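Local atomic coordinates of glutaryl-CoA dehydrogenase (Mycobacterium smegmatis, PDB entry 3SF6), a protein that belongs to the acyl-CoA dehydrogenase family of flavoenzymes and carries dihydroflavine-adenine dinucleotide in a four-chain assembly. Residues 21-26 with 306-311; 120-125 with 255-260; 90-95 with 324-329. All blocks are in the same frame, centred on the assembly; numbering follows the deposited sequence. Where two conformers were deposited one is given.

Overall arrangement
Contacts 1 and 3 both use helix 298-327 of the C-terminal helical domain, one near its middle and the other at its end, with about 9 Å between their nearest atoms. Contact 1 is the buried one, where a short N-terminal helix lays isoleucines and one carboxylate against a tyrosine. Contacts 2 and 3 are only partly buried and join N-terminal helices to C-terminal ones: contact 2 by a tyrosine set among a guanidinium, a thiol and an acidic chain, contact 3 by a carboxylate at a helix start. These two touch each other through the salt bridge of Glu260 with Lys325.

Contact 1 of 3, residues 21-26 with 306-311; sequences DDLIGI and DMTLEY. With EDO (1,2-ethanediol), chain O.
Tyr311 reaches from the 306-311 helix to the short helix that 21-26 ends, and most of the contact gathers round its ring. Its CG is anti to the backbone N (chi1 168°), which brings the ring's hydroxyl end to Asp21. There Tyr311 OH donates to Asp21 OD1 over 2.6 Å. The oxygen is met on its syn side, 17° out of the carboxylate plane, and ring and carboxylate are almost coplanar, 9° apart, although the two side chains cross at about a right angle. Asp21 OD1 lies at the ring's edge, in its plane. The other oxygen of the acid is engaged as well, since O1 of a 1,2-ethanediol, probably from the crystallisation liquor, donates to Asp21 OD2 at 2.5 Å. The diol is also hydrogen-bonded by Arg274 and Arg38, and so links the acid to them through a crystallisation molecule.

Ile24 supplies the apolar part. Its CD1 comes obliquely to the ring and lies 3.6 Å from Tyr311 CD2, while the same methyl is 4.1 Å from Thr308 O. Thr308 turns its methyl toward the short helix, where CG2 is 4.2 Å from Leu23 CD2; its hydroxyl bonds back to Leu304 O. Ile26 CD1 approaches the phenolic end, 3.9 Å from Tyr311 OH. Leu277 of helix 252-286 and Ile349 of helix 332-357 also touch Tyr311. Gln334 of the second subunit bonds to Leu23 O, and His320 of that subunit to Ile24 O.

The short helix stops at Gly25, whose positive phi makes it the C-prime residue of a Schellman motif, with Ile26 N bonded to Asp21 O, a helix end packed against the C-terminal helical bundle of the acyl-CoA dehydrogenase fold.

Contact 2 of 3, residues 120-125 with 255-260; sequences MYAIHA and LRCLNE
Tyr121 OH is gripped by two nitrogens of one arginine. Arg256 NH2 donates to it over 2.9 Å, with an N-H...O angle of 151° and the oxygen somewhat tilted from the guanidinium plane; Arg256 NE adds a weak bond of 3.3 Å. The hydroxyl lies at the edge of the guanidinium, whose plane stands 77° from that of the ring. A bend at chi3 turns the end of the arginine back toward the phenol. A water that donates to Ala125 O is only weakly held by Arg256 NH1.

The ring itself is held on several sides. Over one face, in the conformer given, lies Glu260 CG, 3.5 Å from the centroid of the Tyr121 ring, a CH-pi contact. The glutamate is bent at chi2; its CG does the touching, while its polar end is engaged elsewhere, OE1 by Lys325. On the opposite face Ala125 CB, from the ring's own helix, sits toward the rim. Cys257 SG makes a sulfur-aromatic contact at the ring edge, 3.7 Å from Tyr121 CD2, and the same sulfur rests 3.8 Å from Ala122 CB, where the backbones of the two helices come nearest. Leu118, Phe126 and Phe148 also touch the cysteine.

The axes of the short segments 120-125 and 255-260 pass 9.6 Å apart with 129° between their directions, and Tyr121 bridges them, joining the N-terminal helix 106-126 to the long C-terminal helix 252-286. Chemically, the contact is graded: sulfur and methyl groups fill its buried side, whereas the exposed Arg256 holds the phenol oxygen at the rim, where the cationic guanidinium, donating mainly through NH2, would probably polarise the phenol O-H and favour the oxygen as an acceptor.

Contact 3 of 3, residues 90-95 with 324-329; sequences SAVAYG and QKDAGE
Asp326 leaves the last turn of helix 298-327 and aims its carboxylate at the start of helix 91-104. From CB, which points toward the partner helix, the chain passes to CG, set beside the backbone N and anti to the carbonyl carbon (chi1 -77°); CG lies 3.6 Å from Ala91 CB. At the tip the two oxygens divide the work. OD1 uses its syn lone pair to accept from Ala91 N at 2.8 Å, a nearly straight bond of 165°, and it also rests against the methyl of Ala91. OD2 takes Val92 N over 3.2 Å; this donor too comes on the syn side, though 25° out of the carboxylate plane, and Val92 CG2 lies beside the same oxygen. Ser90 CB closes in at 3.6 Å from Asp326 OD2.

The carboxylate thus spans two successive amides of a first turn, where the helix dipole would probably favour its negative charge. A third is served from within the helix, since Ser90 OG accepts from Ala93 N at 3.0 Å. Beside the acid, Ala91 CB packs on the aliphatic run of Lys325, 3.8 Å from its CG, while the lysine's ammonium, paired with Glu260, makes a cation-pi contact with Phe263.

Helix 298-327 itself ends just beyond, in a Schellman motif at Gly328. The meeting is one of helix termini: an N-cap serine, helped by an aspartate from a distant part of the chain, caps a helix of the N-terminal domain and ties it to the C-terminal bundle of the acyl-CoA dehydrogenase fold.

Contact 1 of 3, residues 21-26 with 306-311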
ATOM      1  N   ASP A  21       0.351 -24.219   3.860  1.00 10.87           N
ATOM      2  CA  ASP A  21      -0.521 -24.836   4.884  1.00 11.11           C
ATOM      3  C   ASP A  21       0.315 -25.464   6.016  1.00 11.11           C
ATOM      4  O   ASP A  21      -0.082 -25.410   7.166  1.00 12.54           O
ATOM      5  CB  ASP A  21      -1.461 -25.911   4.318  1.00 10.43           C
ATOM      6  CG  ASP A  21      -2.661 -25.337   3.545  1.00 13.58           C
ATOM      7  OD1 ASP A  21      -2.648 -24.172   3.133  1.00 13.00           O
ATOM      8  OD2 ASP A  21      -3.668 -26.085   3.365  1.00 15.25           O
ATOM      9  N   ASP A  22       1.437 -26.082   5.672  1.00 11.65           N
ATOM     10  CA  ASP A  22       2.300 -26.716   6.658  1.00 12.73           C
ATOM     11  C   ASP A  22       2.917 -25.659   7.563  1.00 12.25           C
ATOM     12  O   ASP A  22       2.942 -25.823   8.799  1.00 12.12           O
ATOM     13  CB  ASP A  22       3.396 -27.505   5.950  1.00 14.15           C
ATOM     14  CG  ASP A  22       4.304 -28.203   6.920  1.00 21.16           C
ATOM     15  OD1 ASP A  22       3.883 -29.224   7.513  1.00 31.13           O
ATOM     16  OD2 ASP A  22       5.425 -27.743   7.083  1.00 28.23           O
ATOM     17  N   LEU A  23       3.375 -24.557   6.952  1.00 11.66           N
ATOM     18  CA  LEU A  23       3.994 -23.481   7.715  1.00 12.24           C
ATOM     19  C   LEU A  23       2.969 -22.844   8.655  1.00 12.51           C
ATOM     20  O   LEU A  23       3.292 -22.578   9.835  1.00 12.99           O
ATOM     21  CB  LEU A  23       4.639 -22.436   6.783  1.00 11.85           C
ATOM     22  CG  LEU A  23       5.379 -21.298   7.461  1.00 13.29           C
ATOM     23  CD1 LEU A  23       6.549 -21.805   8.228  1.00 11.97           C
ATOM     24  CD2 LEU A  23       5.881 -20.267   6.396  1.00 14.18           C
ATOM     25  N   ILE A  24       1.746 -22.636   8.175  1.00 12.75           N
ATOM     26  CA  ILE A  24       0.672 -22.054   9.002  1.00 13.15           C
ATOM     27  C   ILE A  24       0.226 -23.035  10.082  1.00 14.73           C
ATOM     28  O   ILE A  24       0.005 -22.621  11.243  1.00 17.12           O
ATOM     29  CB  ILE A  24      -0.484 -21.552   8.142  1.00 12.79           C
ATOM     30  CG1 ILE A  24      -0.000 -20.392   7.275  1.00 14.48           C
ATOM     31  CG2 ILE A  24      -1.673 -21.089   9.012  1.00 15.48           C
ATOM     32  CD1 ILE A  24      -0.808 -20.215   5.999  1.00 16.96           C
ATOM     33  N   GLY A  25       0.212 -24.328   9.756  1.00 13.54           N
ATOM     34  CA  GLY A  25      -0.234 -25.411  10.637  1.00 14.44           C
ATOM     35  C   GLY A  25      -1.741 -25.573  10.677  1.00 15.58           C
ATOM     36  O   GLY A  25      -2.352 -25.533  11.749  1.00 19.49           O
ATOM     37  N   ILE A  26      -2.362 -25.742   9.523  1.00 13.24           N
ATOM     38  CA  ILE A  26      -3.818 -25.760   9.428  1.00 13.35           C
ATOM     39  C   ILE A  26      -4.459 -27.038   9.920  1.00 12.99           C
ATOM     40  O   ILE A  26      -5.440 -26.987  10.660  1.00 13.76           O
ATOM     41  CB  ILE A  26      -4.234 -25.429   7.986  1.00 12.98           C
ATOM     42  CG1 ILE A  26      -3.897 -23.950   7.750  1.00 13.92           C
ATOM     43  CG2 ILE A  26      -5.725 -25.805   7.757  1.00 15.34           C
ATOM     44  CD1 ILE A  26      -4.181 -23.432   6.338  1.00 15.90           C
ATOM     45  N   ASP A 306       4.877 -12.257   2.039  1.00  4.53           N
ATOM     46  CA  ASP A 306       3.694 -11.412   2.154  1.00  4.62           C
ATOM     47  C   ASP A 306       2.405 -12.163   1.790  1.00  5.40           C
ATOM     48  O   ASP A 306       1.383 -12.039   2.503  1.00  5.42           O
ATOM     49  CB  ASP A 306       3.840 -10.163   1.292  1.00  5.39           C
ATOM     50  CG  ASP A 306       4.893  -9.170   1.797  1.00  6.74           C
ATOM     51  OD1 ASP A 306       5.374  -9.266   2.952  1.00  8.18           O
ATOM     52  OD2 ASP A 306       5.160  -8.203   1.021  1.00  9.93           O
ATOM     53  N   MET A 307       2.430 -12.896   0.689  1.00  4.39           N
ATOM     54  CA  MET A 307       1.278 -13.676   0.280  1.00  4.75           C
ATOM     55  C   MET A 307       0.928 -14.736   1.308  1.00  5.55           C
ATOM     56  O   MET A 307      -0.248 -14.935   1.613  1.00  5.66           O
ATOM     57  CB  MET A 307       1.479 -14.303  -1.093  1.00  4.51           C
ATOM     58  CG  MET A 307       1.550 -13.326  -2.230  1.00  5.50           C
ATOM     59  SD  MET A 307       1.593 -14.133  -3.865  1.00  7.47           S
ATOM     60  CE  MET A 307       3.218 -14.881  -3.838  1.00  6.83           C
ATOM     61  N   THR A 308       1.934 -15.432   1.827  1.00  4.56           N
ATOM     62  CA  THR A 308       1.689 -16.495   2.797  1.00  4.47           C
ATOM     63  C   THR A 308       1.074 -15.913   4.080  1.00  4.47           C
ATOM     64  O   THR A 308       0.151 -16.494   4.664  1.00  4.91           O
ATOM     65  CB  THR A 308       2.985 -17.213   3.119  1.00  5.25           C
ATOM     66  OG1 THR A 308       3.458 -17.876   1.938  1.00  6.91           O
ATOM     67  CG2 THR A 308       2.810 -18.285   4.230  1.00  5.70           C
ATOM     68  N   LEU A 309       1.563 -14.743   4.467  1.00  5.28           N
ATOM     69  CA  LEU A 309       0.995 -14.055   5.637  1.00  5.06           C
ATOM     70  C   LEU A 309      -0.467 -13.744   5.426  1.00  4.75           C
ATOM     71  O   LEU A 309      -1.284 -13.949   6.327  1.00  4.80           O
ATOM     72  CB  LEU A 309       1.773 -12.774   5.990  1.00  6.35           C
ATOM     73  CG  LEU A 309       2.863 -12.869   7.030  1.00  7.71           C
ATOM     74  CD1 LEU A 309       3.516 -11.481   7.122  1.00  9.50           C
ATOM     75  CD2 LEU A 309       2.298 -13.317   8.373  1.00  7.92           C
ATOM     76  N   GLU A 310      -0.835 -13.181   4.283  1.00  4.62           N
ATOM     77  CA  GLU A 310      -2.234 -12.769   4.119  1.00  4.71           C
ATOM     78  C   GLU A 310      -3.124 -13.985   3.949  1.00  5.51           C
ATOM     79  O   GLU A 310      -4.274 -13.980   4.425  1.00  4.91           O
ATOM     80  CB  GLU A 310      -2.440 -11.749   3.008  1.00  5.65           C
ATOM     81  CG  GLU A 310      -1.749 -10.405   3.264  1.00  5.60           C
ATOM     82  CD  GLU A 310      -2.112  -9.761   4.582  1.00  9.45           C
ATOM     83  OE1 GLU A 310      -3.269  -9.846   5.025  1.00  7.62           O
ATOM     84  OE2 GLU A 310      -1.221  -9.166   5.230  1.00  8.85           O
ATOM     85  N   TYR A 311      -2.624 -15.023   3.275  1.00  4.81           N
ATOM     86  CA  TYR A 311      -3.382 -16.277   3.215  1.00  5.05           C
ATOM     87  C   TYR A 311      -3.610 -16.855   4.600  1.00  4.79           C
ATOM     88  O   TYR A 311      -4.743 -17.220   4.983  1.00  4.11           O
ATOM     89  CB  TYR A 311      -2.663 -17.271   2.289  1.00  4.93           C
ATOM     90  CG  TYR A 311      -3.189 -18.671   2.379  1.00  5.49           C
ATOM     91  CD1 TYR A 311      -4.473 -18.963   1.933  1.00  5.17           C
ATOM     92  CD2 TYR A 311      -2.389 -19.700   2.831  1.00  5.01           C
ATOM     93  CE1 TYR A 311      -4.973 -20.280   2.015  1.00  5.92           C
ATOM     94  CE2 TYR A 311      -2.890 -20.998   2.930  1.00  5.61           C
ATOM     95  CZ  TYR A 311      -4.158 -21.272   2.503  1.00  5.46           C
ATOM     96  OH  TYR A 311      -4.615 -22.579   2.540  1.00  7.45           O
TER
HETATM   97  C1  EDO O 413      -6.875 -24.814   3.417  1.00 17.25           C
HETATM   98  O1  EDO O 413      -5.974 -25.478   2.586  1.00 12.37           O
HETATM   99  C2  EDO O 413      -7.389 -25.804   4.490  1.00 17.65           C
HETATM  100  O2  EDO O 413      -8.192 -26.837   3.917  1.00 18.53           O

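Contact 2 of 3, residues 120-125 with 255-260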
ATOM      1  N   MET A 120     -31.952 -21.978  -2.031  1.00  6.16           N
ATOM      2  CA  MET A 120     -32.467 -22.956  -1.055  1.00  6.95           C
ATOM      3  C   MET A 120     -32.647 -22.356   0.343  1.00  6.69           C
ATOM      4  O   MET A 120     -33.662 -22.594   1.030  1.00  7.21           O
ATOM      5  CB  MET A 120     -31.583 -24.206  -1.000  1.00  7.52           C
ATOM      6  CG  MET A 120     -31.669 -25.077  -2.227  1.00  8.06           C
ATOM      7  SD  MET A 120     -30.381 -26.377  -2.262  1.00  8.04           S
ATOM      8  CE  MET A 120     -31.125 -27.541  -1.113  1.00  9.69           C
ATOM      9  N   TYR A 121     -31.655 -21.605   0.795  1.00  7.21           N
ATOM     10  CA  TYR A 121     -31.728 -20.975   2.113  1.00  7.75           C
ATOM     11  C   TYR A 121     -32.990 -20.120   2.245  1.00  7.46           C
ATOM     12  O   TYR A 121     -33.677 -20.174   3.268  1.00  7.20           O
ATOM     13  CB  TYR A 121     -30.501 -20.130   2.385  1.00  5.96           C
ATOM     14  CG  TYR A 121     -30.548 -19.492   3.767  1.00  7.15           C
ATOM     15  CD1 TYR A 121     -30.061 -20.147   4.889  1.00 14.06           C
ATOM     16  CD2 TYR A 121     -31.076 -18.236   3.933  1.00  8.55           C
ATOM     17  CE1 TYR A 121     -30.112 -19.544   6.166  1.00 17.73           C
ATOM     18  CE2 TYR A 121     -31.144 -17.638   5.192  1.00  8.13           C
ATOM     19  CZ  TYR A 121     -30.674 -18.292   6.284  1.00 14.72           C
ATOM     20  OH  TYR A 121     -30.749 -17.641   7.486  1.00 19.48           O
ATOM     21  N   ALA A 122     -33.283 -19.308   1.223  1.00  6.42           N
ATOM     22  CA  ALA A 122     -34.458 -18.452   1.279  1.00  6.82           C
ATOM     23  C   ALA A 122     -35.737 -19.273   1.504  1.00  7.82           C
ATOM     24  O   ALA A 122     -36.599 -18.908   2.311  1.00  7.44           O
ATOM     25  CB  ALA A 122     -34.595 -17.588  -0.006  1.00  6.49           C
ATOM     26  N   ILE A 123     -35.874 -20.346   0.739  1.00  6.98           N
ATOM     27  CA  ILE A 123     -37.032 -21.249   0.837  1.00  8.10           C
ATOM     28  C   ILE A 123     -37.043 -21.945   2.214  1.00  8.15           C
ATOM     29  O   ILE A 123     -38.070 -22.024   2.885  1.00  8.92           O
ATOM     30  CB  ILE A 123     -37.035 -22.243  -0.341  1.00  8.12           C
ATOM     31  CG1 ILE A 123     -37.279 -21.502  -1.667  1.00  9.63           C
ATOM     32  CG2 ILE A 123     -38.135 -23.300  -0.135  1.00  8.60           C
ATOM     33  CD1 ILE A 123     -37.029 -22.373  -2.943  1.00 10.00           C
ATOM     34  N   HIS A 124     -35.875 -22.436   2.632  1.00  8.01           N
ATOM     35  CA  HIS A 124     -35.715 -23.115   3.930  1.00  8.86           C
ATOM     36  C   HIS A 124     -36.111 -22.190   5.085  1.00  9.26           C
ATOM     37  O   HIS A 124     -36.764 -22.635   6.061  1.00  9.97           O
ATOM     38  CB  HIS A 124     -34.279 -23.607   4.048  1.00  9.27           C
ATOM     39  CG  HIS A 124     -34.054 -24.669   5.074  1.00 11.91           C
ATOM     40  ND1 HIS A 124     -34.030 -24.395   6.431  1.00 16.68           N
ATOM     41  CD2 HIS A 124     -33.714 -25.978   4.943  1.00 12.18           C
ATOM     42  CE1 HIS A 124     -33.769 -25.519   7.092  1.00 19.84           C
ATOM     43  NE2 HIS A 124     -33.570 -26.495   6.217  1.00 15.30           N
ATOM     44  N   ALA A 125     -35.720 -20.919   5.001  1.00  8.60           N
ATOM     45  CA  ALA A 125     -35.875 -19.956   6.091  1.00  9.52           C
ATOM     46  C   ALA A 125     -37.221 -19.256   6.122  1.00 10.51           C
ATOM     47  O   ALA A 125     -37.755 -18.961   7.223  1.00 12.30           O
ATOM     48  CB  ALA A 125     -34.776 -18.899   6.040  1.00 10.04           C
ATOM     49  N   LEU A 255     -31.381  -9.959   3.121  1.00  7.77           N
ATOM     50  CA  LEU A 255     -30.106  -9.718   3.790  1.00  8.68           C
ATOM     51  C   LEU A 255     -29.650 -10.890   4.631  1.00  8.97           C
ATOM     52  O   LEU A 255     -28.445 -11.149   4.701  1.00  9.07           O
ATOM     53  CB  LEU A 255     -30.106  -8.424   4.646  1.00 10.33           C
ATOM     54  CG  LEU A 255     -30.323  -7.117   3.864  1.00 13.29           C
ATOM     55  CD1 LEU A 255     -30.286  -5.879   4.763  1.00 15.53           C
ATOM     56  CD2 LEU A 255     -29.337  -6.980   2.755  1.00 15.85           C
ATOM     57  N   ARG A 256     -30.565 -11.608   5.275  1.00  8.54           N
ATOM     58  CA  ARG A 256     -30.142 -12.828   6.001  1.00  9.68           C
ATOM     59  C   ARG A 256     -29.557 -13.860   5.047  1.00  8.92           C
ATOM     60  O   ARG A 256     -28.595 -14.546   5.392  1.00  8.59           O
ATOM     61  CB  ARG A 256     -31.303 -13.465   6.769  1.00 11.61           C
ATOM     62  CG  ARG A 256     -31.653 -12.866   8.132  1.00 19.34           C
ATOM     63  CD  ARG A 256     -32.816 -13.705   8.815  1.00 21.49           C
ATOM     64  NE  ARG A 256     -32.527 -15.153   8.826  1.00 25.68           N
ATOM     65  CZ  ARG A 256     -33.365 -16.115   9.256  1.00 31.41           C
ATOM     66  NH1 ARG A 256     -34.585 -15.819   9.695  1.00 32.91           N
ATOM     67  NH2 ARG A 256     -32.993 -17.399   9.228  1.00 32.05           N
ATOM     68  N   CYS A 257     -30.147 -13.973   3.855  1.00  6.76           N
ATOM     69  CA  CYS A 257     -29.638 -14.901   2.838  1.00  6.75           C
ATOM     70  C   CYS A 257     -28.222 -14.464   2.446  1.00  6.04           C
ATOM     71  O   CYS A 257     -27.296 -15.289   2.358  1.00  6.41           O
ATOM     72  CB  CYS A 257     -30.513 -14.908   1.596  1.00  6.19           C
ATOM     73  SG  CYS A 257     -32.248 -15.342   1.935  1.00  7.67           S
ATOM     74  N   LEU A 258     -28.040 -13.180   2.176  1.00  6.56           N
ATOM     75  CA  LEU A 258     -26.706 -12.688   1.796  1.00  6.91           C
ATOM     76  C   LEU A 258     -25.674 -13.011   2.864  1.00  6.44           C
ATOM     77  O   LEU A 258     -24.551 -13.352   2.543  1.00  7.46           O
ATOM     78  CB  LEU A 258     -26.683 -11.199   1.533  1.00  7.91           C
ATOM     79  CG  LEU A 258     -27.597 -10.685   0.425  1.00 10.48           C
ATOM     80  CD1 LEU A 258     -27.502  -9.158   0.226  1.00 13.15           C
ATOM     81  CD2 LEU A 258     -27.295 -11.347  -0.868  1.00 14.88           C
ATOM     82  N   ASN A 259     -26.044 -12.872   4.122  1.00  6.27           N
ATOM     83  CA  ASN A 259     -25.083 -13.159   5.187  1.00  7.76           C
ATOM     84  C   ASN A 259     -24.703 -14.624   5.231  1.00  7.44           C
ATOM     85  O   ASN A 259     -23.567 -14.965   5.534  1.00  7.14           O
ATOM     86  CB  ASN A 259     -25.569 -12.552   6.479  1.00  8.96           C
ATOM     87  CG  ASN A 259     -25.332 -10.984   6.495  1.00 12.22           C
ATOM     88  OD1 ASN A 259     -24.191 -10.522   6.291  1.00 20.39           O
ATOM     89  ND2 ASN A 259     -26.377 -10.207   6.742  1.00 17.62           N
ATOM     90  N   GLU A 260     -25.612 -15.508   4.866  1.00  7.10           N
ATOM     91  CA  GLU A 260     -25.236 -16.919   4.715  0.50  7.71           C
ATOM     92  C   GLU A 260     -24.262 -17.135   3.573  1.00  7.17           C
ATOM     93  O   GLU A 260     -23.217 -17.802   3.734  1.00  8.71           O
ATOM     94  CB  GLU A 260     -26.465 -17.772   4.491  0.50  8.22           C
ATOM     95  CG  GLU A 260     -27.396 -17.760   5.649  0.50  9.41           C
ATOM     96  CD  GLU A 260     -26.756 -18.285   6.924  0.50 11.88           C
ATOM     97  OE1 GLU A 260     -26.088 -19.336   6.842  0.50 12.47           O
ATOM     98  OE2 GLU A 260     -26.942 -17.645   7.998  0.50 11.37           O
TER
HETATM   99  O   HOH W   1     -36.466 -18.647   9.484  1.00 23.73           O

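Contact 3 of 3, residues 90-95 with 324-329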
ATOM      1  N   SER A  90     -21.332 -28.732   9.485  1.00  8.51           N
ATOM      2  CA  SER A  90     -21.041 -27.527  10.297  1.00  7.69           C
ATOM      3  C   SER A  90     -20.627 -26.372   9.441  1.00  7.98           C
ATOM      4  O   SER A  90     -20.290 -26.546   8.270  1.00  8.34           O
ATOM      5  CB  SER A  90     -19.929 -27.813  11.294  1.00  7.83           C
ATOM      6  OG  SER A  90     -18.659 -27.973  10.630  1.00  7.66           O
ATOM      7  N   ALA A  91     -20.637 -25.169  10.055  1.00  8.36           N
ATOM      8  CA  ALA A  91     -20.189 -23.967   9.362  1.00  7.48           C
ATOM      9  C   ALA A  91     -18.742 -24.112   8.948  1.00  7.48           C
ATOM     10  O   ALA A  91     -18.388 -23.750   7.827  1.00  6.96           O
ATOM     11  CB  ALA A  91     -20.357 -22.730  10.262  1.00  6.93           C
ATOM     12  N   VAL A  92     -17.895 -24.612   9.842  1.00  7.44           N
ATOM     13  CA  VAL A  92     -16.485 -24.799   9.488  1.00  5.95           C
ATOM     14  C   VAL A  92     -16.320 -25.795   8.324  1.00  6.46           C
ATOM     15  O   VAL A  92     -15.547 -25.542   7.389  1.00  6.96           O
ATOM     16  CB  VAL A  92     -15.657 -25.179  10.717  1.00  7.44           C
ATOM     17  CG1 VAL A  92     -14.201 -25.592  10.322  1.00  7.72           C
ATOM     18  CG2 VAL A  92     -15.601 -23.965  11.712  1.00  5.56           C
ATOM     19  N   ALA A  93     -17.026 -26.926   8.375  1.00  6.69           N
ATOM     20  CA  ALA A  93     -16.882 -27.918   7.271  1.00  7.02           C
ATOM     21  C   ALA A  93     -17.380 -27.344   5.936  1.00  7.43           C
ATOM     22  O   ALA A  93     -16.750 -27.525   4.870  1.00  7.88           O
ATOM     23  CB  ALA A  93     -17.628 -29.205   7.611  1.00  7.34           C
ATOM     24  N   TYR A  94     -18.494 -26.626   5.980  1.00  6.65           N
ATOM     25  CA  TYR A  94     -19.024 -25.942   4.815  1.00  7.53           C
ATOM     26  C   TYR A  94     -18.029 -24.940   4.258  1.00  6.70           C
ATOM     27  O   TYR A  94     -17.786 -24.881   3.069  1.00  6.72           O
ATOM     28  CB  TYR A  94     -20.339 -25.226   5.184  1.00  7.85           C
ATOM     29  CG  TYR A  94     -20.857 -24.272   4.125  1.00  8.81           C
ATOM     30  CD1 TYR A  94     -21.183 -24.715   2.872  1.00 11.57           C
ATOM     31  CD2 TYR A  94     -20.963 -22.899   4.382  1.00  9.42           C
ATOM     32  CE1 TYR A  94     -21.635 -23.810   1.878  1.00  9.94           C
ATOM     33  CE2 TYR A  94     -21.444 -21.997   3.406  1.00  9.34           C
ATOM     34  CZ  TYR A  94     -21.754 -22.465   2.166  1.00  9.70           C
ATOM     35  OH  TYR A  94     -22.247 -21.598   1.199  1.00 12.83           O
ATOM     36  N   GLY A  95     -17.417 -24.171   5.144  1.00  7.03           N
ATOM     37  CA  GLY A  95     -16.385 -23.227   4.745  1.00  6.57           C
ATOM     38  C   GLY A  95     -15.254 -23.911   4.032  1.00  6.06           C
ATOM     39  O   GLY A  95     -14.824 -23.472   2.991  1.00  6.49           O
ATOM     40  N   GLN A 324     -17.282 -19.292  15.547  1.00  6.71           N
ATOM     41  CA  GLN A 324     -18.308 -18.456  16.156  1.00  9.27           C
ATOM     42  C   GLN A 324     -19.697 -18.826  15.626  1.00  9.28           C
ATOM     43  O   GLN A 324     -20.672 -18.907  16.384  1.00  9.74           O
ATOM     44  CB  GLN A 324     -18.039 -16.966  15.908  1.00 10.74           C
ATOM     45  CG  GLN A 324     -16.843 -16.382  16.674  1.00 13.52           C
ATOM     46  CD  GLN A 324     -16.597 -14.906  16.326  1.00 17.58           C
ATOM     47  OE1 GLN A 324     -16.544 -14.499  15.145  1.00 17.97           O
ATOM     48  NE2 GLN A 324     -16.429 -14.103  17.352  1.00 19.66           N
ATOM     49  N   LYS A 325     -19.772 -19.036  14.313  1.00  8.35           N
ATOM     50  CA  LYS A 325     -21.041 -19.369  13.665  1.00  8.80           C
ATOM     51  C   LYS A 325     -21.619 -20.676  14.220  1.00  8.94           C
ATOM     52  O   LYS A 325     -22.826 -20.753  14.476  1.00  9.39           O
ATOM     53  CB  LYS A 325     -20.871 -19.406  12.151  1.00  9.05           C
ATOM     54  CG  LYS A 325     -22.174 -19.518  11.303  1.00 11.05           C
ATOM     55  CD  LYS A 325     -21.905 -19.207   9.828  1.00 10.83           C
ATOM     56  CE  LYS A 325     -23.095 -19.593   8.894  1.00 13.28           C
ATOM     57  NZ  LYS A 325     -24.205 -18.742   9.079  1.00 15.45           N
ATOM     58  N   ASP A 326     -20.767 -21.685  14.424  1.00  8.16           N
ATOM     59  CA  ASP A 326     -21.211 -22.961  14.974  1.00  8.66           C
ATOM     60  C   ASP A 326     -21.645 -22.821  16.425  1.00 10.91           C
ATOM     61  O   ASP A 326     -22.553 -23.523  16.885  1.00 11.83           O
ATOM     62  CB  ASP A 326     -20.115 -24.034  14.804  1.00  8.73           C
ATOM     63  CG  ASP A 326     -20.053 -24.566  13.372  1.00  8.87           C
ATOM     64  OD1 ASP A 326     -21.132 -24.766  12.749  1.00 10.85           O
ATOM     65  OD2 ASP A 326     -18.915 -24.806  12.914  1.00  9.38           O
ATOM     66  N   ALA A 327     -21.028 -21.879  17.128  1.00 11.59           N
ATOM     67  CA  ALA A 327     -21.356 -21.607  18.532  1.00 15.31           C
ATOM     68  C   ALA A 327     -22.582 -20.704  18.686  1.00 17.39           C
ATOM     69  O   ALA A 327     -23.159 -20.612  19.803  1.00 20.83           O
ATOM     70  CB  ALA A 327     -20.150 -21.015  19.244  1.00 15.28           C
ATOM     71  N   GLY A 328     -23.038 -20.105  17.590  1.00 19.39           N
ATOM     72  CA  GLY A 328     -24.262 -19.261  17.523  1.00 21.11           C
ATOM     73  C   GLY A 328     -23.992 -17.800  17.794  1.00 23.04           C
ATOM     74  O   GLY A 328     -24.907 -17.017  18.119  1.00 26.28           O
ATOM     75  N   GLU A 329     -22.735 -17.427  17.642  1.00 26.51           N
ATOM     76  CA  GLU A 329     -22.209 -16.163  18.082  1.00 26.16           C
ATOM     77  C   GLU A 329     -21.861 -15.224  16.924  1.00 24.13           C
ATOM     78  O   GLU A 329     -21.084 -14.269  17.176  1.00 26.33           O
ATOM     79  CB  GLU A 329     -20.928 -16.417  18.910  1.00 25.69           C
TER